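Local coordinates for protein 4-aminobutyrate transaminase (Acinetobacter baumannii, PDB 6WOP) that probably catalyses the pyridoxal 5'-phosphate-dependent transfer of the amino group of 4-aminobutyrate to 2-oxoglutarate, at residues 120-125 and 288-293. Residues are numbered along the deposited sequence; the frame is centred on the assembly and turned at random.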
loop_
_atom_site.group_PDB
_atom_site.type_symbol
_atom_site.label_atom_id
_atom_site.label_comp_id
_atom_site.label_asym_id
_atom_site.label_seq_id
_atom_site.Cartn_x
_atom_site.Cartn_y
_atom_site.Cartn_z
ATOM N N VAL A 120 -7.697 9.232 -12.876
ATOM C CA VAL A 120 -6.834 9.221 -11.686
ATOM C C VAL A 120 -5.352 9.226 -12.089
ATOM O O VAL A 120 -4.526 9.932 -11.467
ATOM C CB VAL A 120 -7.184 7.995 -10.806
ATOM C CG1 VAL A 120 -6.046 7.712 -9.748
ATOM C CG2 VAL A 120 -8.562 8.226 -10.099
ATOM N N LYS A 121 -4.972 8.390 -13.073
ATOM C CA LYS A 121 -3.613 8.420 -13.601
ATOM C C LYS A 121 -3.210 9.822 -14.052
ATOM O O LYS A 121 -2.095 10.299 -13.771
ATOM C CB LYS A 121 -3.486 7.437 -14.765
ATOM C CG LYS A 121 -3.653 6.003 -14.278
ATOM C CD LYS A 121 -3.726 4.894 -15.359
ATOM C CE LYS A 121 -2.793 5.020 -16.544
ATOM N NZ LYS A 121 -3.195 3.898 -17.508
ATOM N N ILE A 122 -4.083 10.473 -14.816
ATOM C CA ILE A 122 -3.804 11.824 -15.322
ATOM C C ILE A 122 -3.657 12.814 -14.161
ATOM O O ILE A 122 -2.727 13.640 -14.116
ATOM C CB ILE A 122 -4.957 12.203 -16.270
ATOM C CG1 ILE A 122 -4.863 11.399 -17.587
ATOM C CG2 ILE A 122 -5.035 13.773 -16.552
ATOM C CD1 ILE A 122 -6.234 11.528 -18.353
ATOM N N ALA A 123 -4.565 12.749 -13.206
ATOM C CA ALA A 123 -4.497 13.659 -12.055
ATOM C C ALA A 123 -3.244 13.423 -11.226
ATOM O O ALA A 123 -2.617 14.379 -10.756
ATOM C CB ALA A 123 -5.725 13.471 -11.175
ATOM N N ARG A 124 -2.896 12.160 -10.991
ATOM C CA ARG A 124 -1.669 11.868 -10.259
ATOM C C ARG A 124 -0.484 12.439 -11.008
ATOM O O ARG A 124 0.388 13.058 -10.415
ATOM C CB ARG A 124 -1.469 10.381 -10.090
ATOM C CG ARG A 124 -2.276 9.733 -8.949
ATOM C CD ARG A 124 -1.540 8.474 -8.537
ATOM N NE ARG A 124 -2.114 7.709 -7.414
ATOM C CZ ARG A 124 -1.524 6.587 -6.975
ATOM N NH1 ARG A 124 -0.402 6.172 -7.557
ATOM N NH2 ARG A 124 -2.049 5.883 -5.978
ATOM N N CYS A 125 -0.452 12.264 -12.323
ATOM C CA CYS A 125 0.665 12.735 -13.124
ATOM C C CYS A 125 0.751 14.262 -13.042
ATOM O O CYS A 125 1.821 14.815 -12.801
ATOM C CB CYS A 125 0.517 12.236 -14.589
ATOM S SG CYS A 125 1.725 13.053 -15.704
ATOM N N ASP A 288 -2.607 16.710 -20.943
ATOM C CA ASP A 288 -1.299 16.538 -21.562
ATOM C C ASP A 288 -0.205 16.151 -20.562
ATOM O O ASP A 288 0.964 16.087 -20.960
ATOM C CB ASP A 288 -0.843 17.827 -22.271
ATOM C CG ASP A 288 -1.339 17.881 -23.699
ATOM O OD1 ASP A 288 -1.556 16.797 -24.286
ATOM O OD2 ASP A 288 -1.534 18.999 -24.219
ATOM N N ALA A 289 -0.548 15.931 -19.297
ATOM C CA ALA A 289 0.513 15.682 -18.328
ATOM C C ALA A 289 1.221 14.376 -18.617
ATOM O O ALA A 289 2.473 14.383 -18.647
ATOM C CB ALA A 289 -0.048 15.738 -16.897
ATOM N N PRO A 290 0.544 13.227 -18.774
ATOM C CA PRO A 290 1.296 11.980 -19.018
ATOM C C PRO A 290 2.123 12.063 -20.289
ATOM O O PRO A 290 1.723 12.702 -21.268
ATOM C CB PRO A 290 0.212 10.910 -19.149
ATOM C CG PRO A 290 -0.963 11.436 -18.293
ATOM C CD PRO A 290 -0.904 12.963 -18.579
ATOM N N ASN A 291 3.295 11.425 -20.263
ATOM C CA ASN A 291 4.168 11.406 -21.418
ATOM C C ASN A 291 3.708 10.380 -22.458
ATOM O O ASN A 291 2.937 9.456 -22.157
ATOM C CB ASN A 291 5.590 11.091 -20.972
ATOM C CG ASN A 291 6.210 12.219 -20.200
ATOM O OD1 ASN A 291 6.628 13.219 -20.783
ATOM N ND2 ASN A 291 6.310 12.060 -18.871
ATOM N N PRO A 292 4.092 10.571 -23.714
ATOM C CA PRO A 292 3.647 9.648 -24.756
ATOM C C PRO A 292 4.055 8.224 -24.401
ATOM O O PRO A 292 5.183 7.967 -23.971
ATOM C CB PRO A 292 4.395 10.134 -25.999
ATOM C CG PRO A 292 4.744 11.530 -25.741
ATOM C CD PRO A 292 4.968 11.639 -24.245
ATOM N N GLY A 293 3.127 7.309 -24.579
ATOM C CA GLY A 293 3.275 5.941 -24.150
ATOM C C GLY A 293 2.583 5.678 -22.838
ATOM O O GLY A 293 2.316 4.521 -22.509
#
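C125 and P290 bury the most surface where helix 112-127 meets the loop that leaves helix 284-287, in the pyridoxal-phosphate-binding domain of a class-III (fold-type I) aminotransferase. The thiol carries the contact. C125 SG, which points away from its own backbone N (chi1 169°), lies against the A289-P290 peptide link, 3.2 Å from A289 C and 3.3 Å from P290 N. The P290 ring lies beside C125 and also reaches I122, one turn back along the helix. P290 CG stands 4.1 Å from C125 CB and 4.0 Å from I122 CG1, the latter branch being turned to the side of the backbone N (chi1 -72°). I122 also packs on V286 and M287 of helix 284-287, so that both this short helix and the loop after it rest on the same face of helix 112-127. The site lies close to the second subunit: D159 of that chain accepts a hydrogen bond from N291 N through OD2, and its R18 donates one to D288 O. Between the two segments the contact is van der Waals packing alone, and A289 completes it by placing its methyl carbon CB 3.4 Å from C125 SG.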